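Local coordinates for fibronectin-binding protein (Streptococcus pyogenes, PDB 5A0L) that is a cell-surface adhesin whose N-terminal thioester domain carries an internal thioester that mediates covalent binding to the host, at residues 16-20 with 193-197; 100-104 with 184-190; 114-118 with 167-171. All coordinates share one frame; numbering follows the deposited sequence. Where two conformers were deposited one is given.

Contact 1. Residues 16-20 with 193-197; sequences DYPWY and FKSEN
The backbones of 16-20 and 193-197 are closest at Tyr17 and Glu196, whose CA atoms are 6.2 Å apart, and diverge to 8.2 Å between the CA atoms of Trp19 and Phe193, with no backbone hydrogen bond between them. Side chains therefore bridge the gap. Tyr17 leans across the end of the 193-197 segment: its CD2 lies 3.5 Å from Glu196 CA, and the carbonyl O of Lys194 sits at the ring edge, near its plane. Lys194 leaves the strand with CG anti to its backbone N (chi1 177°) and stays extended to the tip, which brings NZ to donate a hydrogen bond of 2.9 Å to Tyr17 OH. A zinc ion lies about 4 Å from this lysine side chain. Strands 19-23 and 191-195 belong to one antiparallel six-stranded barrel but are not neighbours in its order; 191-195 pairs with 203-205 and 66-72. Deeper in, Phe193 and Trp19 form a T-shaped pair, planes at 71°. The phenyl edge points at one indole face, with Phe193 CE2 3.8 Å from Trp19 CD2, and Leu39 and Lys70 also touch the Trp19 side chain.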
loop_
_atom_site.group_PDB
_atom_site.type_symbol
_atom_site.label_atom_id
_atom_site.label_comp_id
_atom_site.label_asym_id
_atom_site.label_seq_id
_atom_site.Cartn_x
_atom_site.Cartn_y
_atom_site.Cartn_z
ATOM N N ASP A 16 -9.367 -10.866 19.024
ATOM C CA ASP A 16 -9.226 -9.425 18.861
ATOM C C ASP A 16 -8.408 -9.036 17.637
ATOM O O ASP A 16 -8.449 -7.892 17.205
ATOM C CB ASP A 16 -8.564 -8.822 20.101
ATOM C CG ASP A 16 -9.429 -8.940 21.348
ATOM O OD1 ASP A 16 -10.641 -9.195 21.244
ATOM O OD2 ASP A 16 -8.873 -8.760 22.447
ATOM N N TYR A 17 -7.610 -9.982 17.128
ATOM C CA TYR A 17 -6.797 -9.817 15.919
ATOM C C TYR A 17 -7.182 -10.913 14.928
ATOM O O TYR A 17 -6.393 -11.822 14.678
ATOM C CB TYR A 17 -5.284 -9.827 16.212
ATOM C CG TYR A 17 -4.790 -8.667 17.078
ATOM C CD1 TYR A 17 -5.187 -8.498 18.406
ATOM C CD2 TYR A 17 -4.016 -7.696 16.549
ATOM C CE1 TYR A 17 -4.750 -7.413 19.151
ATOM C CE2 TYR A 17 -3.583 -6.619 17.291
ATOM C CZ TYR A 17 -3.953 -6.459 18.573
ATOM O OH TYR A 17 -3.489 -5.329 19.252
ATOM N N PRO A 18 -8.391 -10.840 14.361
ATOM C CA PRO A 18 -8.905 -12.020 13.654
ATOM C C PRO A 18 -8.575 -12.085 12.150
ATOM O O PRO A 18 -8.820 -13.134 11.539
ATOM C CB PRO A 18 -10.413 -11.890 13.867
ATOM C CG PRO A 18 -10.633 -10.392 13.818
ATOM C CD PRO A 18 -9.441 -9.834 14.574
ATOM N N TRP A 19 -8.084 -10.988 11.561
ATOM C CA TRP A 19 -7.813 -10.959 10.118
ATOM C C TRP A 19 -6.479 -11.601 9.820
ATOM O O TRP A 19 -5.486 -11.326 10.495
ATOM C CB TRP A 19 -7.807 -9.491 9.628
ATOM C CG TRP A 19 -9.169 -8.877 9.604
ATOM C CD1 TRP A 19 -9.856 -8.357 10.658
ATOM C CD2 TRP A 19 -10.051 -8.757 8.469
ATOM N NE1 TRP A 19 -11.112 -7.932 10.263
ATOM C CE2 TRP A 19 -11.243 -8.161 8.918
ATOM C CE3 TRP A 19 -9.930 -9.067 7.098
ATOM C CZ2 TRP A 19 -12.311 -7.901 8.056
ATOM C CZ3 TRP A 19 -10.975 -8.785 6.276
ATOM C CH2 TRP A 19 -12.153 -8.251 6.754
ATOM N N TYR A 20 -6.443 -12.449 8.793
ATOM C CA TYR A 20 -5.206 -13.031 8.286
ATOM C C TYR A 20 -4.639 -12.103 7.200
ATOM O O TYR A 20 -5.363 -11.748 6.269
ATOM C CB TYR A 20 -5.516 -14.412 7.716
ATOM C CG TYR A 20 -4.363 -15.208 7.146
ATOM C CD1 TYR A 20 -3.110 -15.211 7.697
ATOM C CD2 TYR A 20 -4.555 -15.967 6.006
ATOM C CE1 TYR A 20 -2.073 -15.945 7.153
ATOM C CE2 TYR A 20 -3.551 -16.704 5.440
ATOM C CZ TYR A 20 -2.294 -16.697 5.978
ATOM O OH TYR A 20 -1.270 -17.431 5.428
ATOM N N PHE A 193 -4.690 -2.067 9.373
ATOM C CA PHE A 193 -4.613 -3.391 9.995
ATOM C C PHE A 193 -3.408 -3.371 10.943
ATOM O O PHE A 193 -2.268 -3.253 10.511
ATOM C CB PHE A 193 -4.523 -4.462 8.917
ATOM C CG PHE A 193 -5.835 -4.627 8.177
ATOM C CD1 PHE A 193 -6.153 -3.774 7.128
ATOM C CD2 PHE A 193 -6.789 -5.540 8.588
ATOM C CE1 PHE A 193 -7.368 -3.877 6.507
ATOM C CE2 PHE A 193 -7.995 -5.658 7.937
ATOM C CZ PHE A 193 -8.296 -4.793 6.898
ATOM N N LYS A 194 -3.731 -3.487 12.242
ATOM C CA LYS A 194 -2.738 -3.429 13.313
ATOM C C LYS A 194 -2.218 -4.861 13.565
ATOM O O LYS A 194 -3.010 -5.769 13.894
ATOM C CB LYS A 194 -3.382 -2.900 14.587
ATOM C CG LYS A 194 -2.453 -2.869 15.781
ATOM C CD LYS A 194 -3.133 -2.490 17.071
ATOM C CE LYS A 194 -2.150 -2.452 18.299
ATOM N NZ LYS A 194 -2.984 -2.449 19.500
ATOM N N SER A 195 -0.928 -5.051 13.341
ATOM C CA SER A 195 -0.324 -6.362 13.470
ATOM C C SER A 195 -0.330 -6.881 14.906
ATOM O O SER A 195 0.074 -6.178 15.834
ATOM C CB SER A 195 1.104 -6.325 12.998
ATOM O OG SER A 195 1.663 -7.630 12.973
ATOM N N GLU A 196 -0.712 -8.151 15.082
ATOM C CA GLU A 196 -0.655 -8.819 16.383
ATOM C C GLU A 196 0.793 -9.023 16.804
ATOM O O GLU A 196 1.083 -9.050 18.012
ATOM C CB GLU A 196 -1.397 -10.167 16.276
ATOM C CG GLU A 196 -1.350 -11.118 17.473
ATOM C CD GLU A 196 -0.048 -11.930 17.666
ATOM O OE1 GLU A 196 0.734 -12.253 16.720
ATOM O OE2 GLU A 196 0.106 -12.348 18.822
ATOM N N ASN A 197 1.706 -9.189 15.855
ATOM C CA ASN A 197 3.142 -9.336 16.089
ATOM C C ASN A 197 3.822 -8.040 15.618
ATOM O O ASN A 197 3.888 -7.741 14.437
ATOM C CB ASN A 197 3.719 -10.529 15.385
ATOM C CG ASN A 197 5.218 -10.692 15.636
ATOM O OD1 ASN A 197 5.946 -9.734 15.803
ATOM N ND2 ASN A 197 5.696 -11.912 15.571
#

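Contact 2. Residues 100-104 with 184-190; sequences LNVIY and IPSGYRL
Asn101 OD1 and the backbone N of Ile184 are joined by one water, which donates to OD1 at 2.7 Å and accepts from the Ile184 N at 2.8 Å. The amide's other end, ND2, is tied to Lys97 O one turn back in the helix, which fixes the rotation of the group and turns OD1 to the water. The rest of the contact is apolar and aromatic. In Tyr104 a chi1 of -169° swings the ring away from the backbone N, alongside the carbonyl carbon, and one face of the ring receives Ile184 CA and Pro185 CD in two CH-pi contacts, the proline carbon 4.1 Å from the ring centroid. An edge of the same ring is directed at the face of Tyr188 in a T-shaped arrangement, planes at 66°. Tyr188 OH reaches the helix backbone, 3.5 Å from Tyr104 CA, and also meets the CG2 branch of Ile103. Leu190 CD1 fits between Leu100 CD2 and Ile103 CG1, 3.7 Å from each. The type II turn from Pro185 to Tyr188, with Gly187 at positive phi, reverses the chain, so that its first and last residues can both touch Tyr104. The loop thus lies along helix 92-105 just before strand 191-195 begins; Ile103 also touches helix 120-135 and strand 203-205, while Asn101 borders helix 176-179.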
loop_
_atom_site.group_PDB
_atom_site.type_symbol
_atom_site.label_atom_id
_atom_site.label_comp_id
_atom_site.label_asym_id
_atom_site.label_seq_id
_atom_site.Cartn_x
_atom_site.Cartn_y
_atom_site.Cartn_z
ATOM N N LEU A 100 -5.454 9.107 1.284
ATOM C CA LEU A 100 -6.637 8.670 0.541
ATOM C C LEU A 100 -6.489 8.888 -0.963
ATOM O O LEU A 100 -6.862 8.036 -1.764
ATOM C CB LEU A 100 -7.888 9.356 1.053
ATOM C CG LEU A 100 -8.360 9.090 2.457
ATOM C CD1 LEU A 100 -9.570 9.920 2.796
ATOM C CD2 LEU A 100 -8.635 7.650 2.691
ATOM N N ASN A 101 -5.947 10.058 -1.346
ATOM C CA ASN A 101 -5.811 10.354 -2.747
ATOM C C ASN A 101 -4.744 9.502 -3.420
ATOM O O ASN A 101 -4.899 9.137 -4.599
ATOM C CB ASN A 101 -5.627 11.849 -2.989
ATOM C CG ASN A 101 -6.941 12.603 -2.968
ATOM O OD1 ASN A 101 -7.597 12.754 -4.015
ATOM N ND2 ASN A 101 -7.360 13.062 -1.791
ATOM N N VAL A 102 -3.664 9.162 -2.716
ATOM C CA VAL A 102 -2.705 8.213 -3.264
ATOM C C VAL A 102 -3.357 6.865 -3.594
ATOM O O VAL A 102 -3.225 6.327 -4.699
ATOM C CB VAL A 102 -1.508 7.994 -2.317
ATOM C CG1 VAL A 102 -0.688 6.779 -2.721
ATOM C CG2 VAL A 102 -0.649 9.244 -2.286
ATOM N N ILE A 103 -4.101 6.325 -2.630
ATOM C CA ILE A 103 -4.696 5.003 -2.825
ATOM C C ILE A 103 -5.742 5.060 -3.953
ATOM O O ILE A 103 -5.795 4.141 -4.782
ATOM C CB ILE A 103 -5.281 4.455 -1.510
ATOM C CG1 ILE A 103 -4.174 4.153 -0.488
ATOM C CG2 ILE A 103 -6.158 3.264 -1.738
ATOM C CD1 ILE A 103 -3.290 3.013 -0.857
ATOM N N TYR A 104 -6.584 6.093 -3.968
ATOM C CA TYR A 104 -7.636 6.165 -4.959
ATOM C C TYR A 104 -7.066 6.233 -6.390
ATOM O O TYR A 104 -7.699 5.749 -7.346
ATOM C CB TYR A 104 -8.530 7.381 -4.662
ATOM C CG TYR A 104 -9.803 7.407 -5.464
ATOM C CD1 TYR A 104 -10.706 6.336 -5.416
ATOM C CD2 TYR A 104 -10.149 8.533 -6.243
ATOM C CE1 TYR A 104 -11.869 6.344 -6.184
ATOM C CE2 TYR A 104 -11.332 8.549 -6.976
ATOM C CZ TYR A 104 -12.198 7.475 -6.922
ATOM O OH TYR A 104 -13.359 7.429 -7.694
ATOM N N ILE A 184 -12.131 11.715 -4.925
ATOM C CA ILE A 184 -12.579 10.634 -4.056
ATOM C C ILE A 184 -14.085 10.763 -3.779
ATOM O O ILE A 184 -14.619 11.880 -3.634
ATOM C CB ILE A 184 -11.771 10.524 -2.736
ATOM C CG1 ILE A 184 -11.932 11.753 -1.837
ATOM C CG2 ILE A 184 -10.306 10.190 -3.031
ATOM C CD1 ILE A 184 -11.318 11.574 -0.439
ATOM N N PRO A 185 -14.783 9.615 -3.719
ATOM C CA PRO A 185 -16.230 9.658 -3.510
ATOM C C PRO A 185 -16.610 10.099 -2.116
ATOM O O PRO A 185 -15.820 9.985 -1.177
ATOM C CB PRO A 185 -16.698 8.229 -3.803
ATOM C CG PRO A 185 -15.501 7.379 -3.696
ATOM C CD PRO A 185 -14.290 8.251 -3.959
ATOM N N SER A 186 -17.824 10.604 -1.979
ATOM C CA SER A 186 -18.382 10.924 -0.694
ATOM C C SER A 186 -18.312 9.672 0.156
ATOM O O SER A 186 -18.681 8.595 -0.292
ATOM C CB SER A 186 -19.848 11.349 -0.826
ATOM O OG SER A 186 -20.346 11.764 0.420
ATOM N N GLY A 187 -17.801 9.817 1.366
ATOM C CA GLY A 187 -17.737 8.697 2.320
ATOM C C GLY A 187 -16.569 7.737 2.122
ATOM O O GLY A 187 -16.475 6.724 2.813
ATOM N N TYR A 188 -15.687 8.047 1.191
ATOM C CA TYR A 188 -14.508 7.207 0.927
ATOM C C TYR A 188 -13.770 6.942 2.238
ATOM O O TYR A 188 -13.437 7.872 2.965
ATOM C CB TYR A 188 -13.553 7.885 -0.064
ATOM C CG TYR A 188 -12.443 7.027 -0.624
ATOM C CD1 TYR A 188 -12.718 5.911 -1.400
ATOM C CD2 TYR A 188 -11.116 7.375 -0.435
ATOM C CE1 TYR A 188 -11.703 5.142 -1.929
ATOM C CE2 TYR A 188 -10.087 6.609 -0.959
ATOM C CZ TYR A 188 -10.385 5.499 -1.725
ATOM O OH TYR A 188 -9.339 4.787 -2.260
ATOM N N ARG A 189 -13.414 5.681 2.468
ATOM C CA ARG A 189 -12.771 5.281 3.717
ATOM C C ARG A 189 -11.835 4.106 3.438
ATOM O O ARG A 189 -12.167 3.212 2.659
ATOM C CB ARG A 189 -13.827 4.848 4.745
ATOM C CG ARG A 189 -13.268 4.603 6.149
ATOM C CD ARG A 189 -14.337 4.205 7.164
ATOM N NE ARG A 189 -15.456 5.129 7.165
ATOM C CZ ARG A 189 -16.645 4.875 7.707
ATOM N NH1 ARG A 189 -16.872 3.733 8.338
ATOM N NH2 ARG A 189 -17.607 5.763 7.593
ATOM N N LEU A 190 -10.697 4.116 4.135
ATOM C CA LEU A 190 -9.760 3.007 4.123
ATOM C C LEU A 190 -9.622 2.474 5.549
ATOM O O LEU A 190 -10.228 2.977 6.494
ATOM C CB LEU A 190 -8.399 3.389 3.546
ATOM C CG LEU A 190 -8.458 3.978 2.141
ATOM C CD1 LEU A 190 -7.060 4.428 1.755
ATOM C CD2 LEU A 190 -9.005 2.989 1.107
HETATM O O HOH W 1 -10.116 13.659 -4.598
#

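Contact 3. Residues 114-118 with 167-171; sequences FMNGI and ALKKL
A type II beta turn, Met115 to Ile118, and the phenylalanine just before it rest on helix 158-172, with Phe114 and Ala167 the residues of closest backbone approach, their CA atoms 5.3 Å apart. The approach is made at Ala167, a small residue: its CB meets the carbonyl O of Phe114 at 3.4 Å and the CD1 tip of Ile118 at 3.9 Å. One turn further along the helix, Lys170 lays its aliphatic stem over one face of the Phe114 ring. Its CB forms a CH-pi contact 3.8 Å from the ring centroid, 18° off the ring normal, and its CD lies over the CD1 and CE1 side of the same ring. The phenyl plane nearly contains the bond from CA to CB (chi2 -6°), a rotation that presents its face to the lysine and its CD2 edge to Leu171. There Leu171 CD2 sits in the ring plane, 3.7 Å from Phe114 CD2. The contact lies in the helical part of the thioester domain, where the connection between helices 92-105 and 120-135 is laid against a third helix; Asn105 of the first touches both Phe114 and Leu171, and Ala123 of the second touches Met115 and Ile118. A water bridges the two segments at the exposed Lys170. The extended lysine chain carries NZ past the ring to this water, to which it donates at 2.9 Å and which in turn donates to Phe114 O at 3.1 Å, so the carbonyl oxygen has a polar partner as well as its alanine methyl neighbour. On the buried side, Met115, deposited in two conformers, is bent at chi2 and chi3 in the one described, with CE near Ala167 CB and Leu171 CD1; this placement is less certain.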
loop_
_atom_site.group_PDB
_atom_site.type_symbol
_atom_site.label_atom_id
_atom_site.label_comp_id
_atom_site.label_asym_id
_atom_site.label_seq_id
_atom_site.Cartn_x
_atom_site.Cartn_y
_atom_site.Cartn_z
ATOM N N PHE A 114 -3.597 6.958 -13.757
ATOM C CA PHE A 114 -2.144 7.002 -13.575
ATOM C C PHE A 114 -1.462 5.655 -13.789
ATOM O O PHE A 114 -0.299 5.599 -14.185
ATOM C CB PHE A 114 -1.725 7.460 -12.188
ATOM C CG PHE A 114 -2.124 8.867 -11.816
ATOM C CD1 PHE A 114 -2.727 9.755 -12.696
ATOM C CD2 PHE A 114 -1.921 9.272 -10.495
ATOM C CE1 PHE A 114 -3.077 11.034 -12.273
ATOM C CE2 PHE A 114 -2.272 10.528 -10.071
ATOM C CZ PHE A 114 -2.876 11.409 -10.959
ATOM N N MET A 115 -2.196 4.585 -13.431
ATOM C CA MET A 115 -1.731 3.188 -13.511
ATOM C C MET A 115 -1.878 2.554 -14.894
ATOM O O MET A 115 -1.453 1.418 -15.081
ATOM C CB MET A 115 -2.485 2.264 -12.526
ATOM C CG MET A 115 -2.373 2.554 -11.028
ATOM S SD MET A 115 -0.721 2.485 -10.296
ATOM C CE MET A 115 -0.361 4.225 -10.511
ATOM N N ASN A 116 -2.504 3.253 -15.853
ATOM C CA ASN A 116 -2.845 2.617 -17.135
ATOM C C ASN A 116 -1.622 1.993 -17.779
ATOM O O ASN A 116 -0.585 2.624 -17.930
ATOM C CB ASN A 116 -3.371 3.640 -18.119
ATOM C CG ASN A 116 -4.766 4.133 -17.800
ATOM O OD1 ASN A 116 -5.491 3.603 -16.941
ATOM N ND2 ASN A 116 -5.187 5.170 -18.549
ATOM N N GLY A 117 -1.758 0.722 -18.156
ATOM C CA GLY A 117 -0.695 0.013 -18.857
ATOM C C GLY A 117 0.396 -0.570 -17.996
ATOM O O GLY A 117 1.290 -1.226 -18.504
ATOM N N ILE A 118 0.376 -0.269 -16.700
ATOM C CA ILE A 118 1.373 -0.807 -15.773
ATOM C C ILE A 118 0.897 -2.179 -15.296
ATOM O O ILE A 118 -0.215 -2.317 -14.837
ATOM C CB ILE A 118 1.616 0.164 -14.583
ATOM C CG1 ILE A 118 2.054 1.530 -15.093
ATOM C CG2 ILE A 118 2.660 -0.436 -13.667
ATOM C CD1 ILE A 118 2.273 2.573 -14.016
ATOM N N ALA A 167 4.013 7.750 -13.141
ATOM C CA ALA A 167 2.912 7.527 -12.216
ATOM C C ALA A 167 3.314 7.937 -10.796
ATOM O O ALA A 167 2.538 8.574 -10.084
ATOM C CB ALA A 167 2.431 6.096 -12.256
ATOM N N LEU A 168 4.506 7.513 -10.389
ATOM C CA LEU A 168 4.958 7.825 -9.029
ATOM C C LEU A 168 5.015 9.354 -8.795
ATOM O O LEU A 168 4.564 9.850 -7.754
ATOM C CB LEU A 168 6.296 7.151 -8.770
ATOM C CG LEU A 168 6.849 7.351 -7.362
ATOM C CD1 LEU A 168 5.868 6.935 -6.291
ATOM C CD2 LEU A 168 8.160 6.573 -7.230
ATOM N N LYS A 169 5.527 10.089 -9.770
ATOM C CA LYS A 169 5.591 11.536 -9.652
ATOM C C LYS A 169 4.195 12.138 -9.445
ATOM O O LYS A 169 4.010 13.032 -8.620
ATOM C CB LYS A 169 6.209 12.147 -10.898
ATOM C CG LYS A 169 7.672 11.859 -11.078
ATOM C CD LYS A 169 8.164 12.489 -12.383
ATOM C CE LYS A 169 9.570 12.073 -12.675
ATOM N NZ LYS A 169 9.984 12.540 -14.026
ATOM N N LYS A 170 3.205 11.637 -10.189
ATOM C CA LYS A 170 1.851 12.158 -10.054
ATOM C C LYS A 170 1.275 11.851 -8.676
ATOM O O LYS A 170 0.557 12.658 -8.078
ATOM C CB LYS A 170 0.945 11.631 -11.172
ATOM C CG LYS A 170 1.350 12.119 -12.572
ATOM C CD LYS A 170 0.513 11.504 -13.694
ATOM C CE LYS A 170 1.102 11.742 -15.089
ATOM N NZ LYS A 170 0.287 10.918 -16.028
ATOM N N LEU A 171 1.554 10.653 -8.169
ATOM C CA LEU A 171 1.019 10.217 -6.896
ATOM C C LEU A 171 1.534 11.030 -5.720
ATOM O O LEU A 171 0.802 11.172 -4.740
ATOM C CB LEU A 171 1.257 8.730 -6.649
ATOM C CG LEU A 171 0.487 7.741 -7.519
ATOM C CD1 LEU A 171 1.009 6.327 -7.286
ATOM C CD2 LEU A 171 -1.008 7.795 -7.233
HETATM O O HOH W 2 0.931 8.308 -15.041
#

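In the fold
The three contacts run from the beta barrel into the helical part of the fold. Contact 1 joins two barrel strands that are not paired, together with the loop residues at their ends, and is partly buried; it alone has a direct side-chain hydrogen bond across it. Contact 2, also partly buried, fixes helix 92-105 to the loop that leads into the strand used by contact 1, their segments adjoining in sequence. Contact 3 is the most buried and lies wholly among helices and their connections, about 31 Å from contact 1 between centres. Contacts 2 and 3 touch, Val102 CG2 meeting Leu171 O at 3.4 Å. Both use a type II turn, CH-pi packing and one bridging water, whereas contact 1 has no such water.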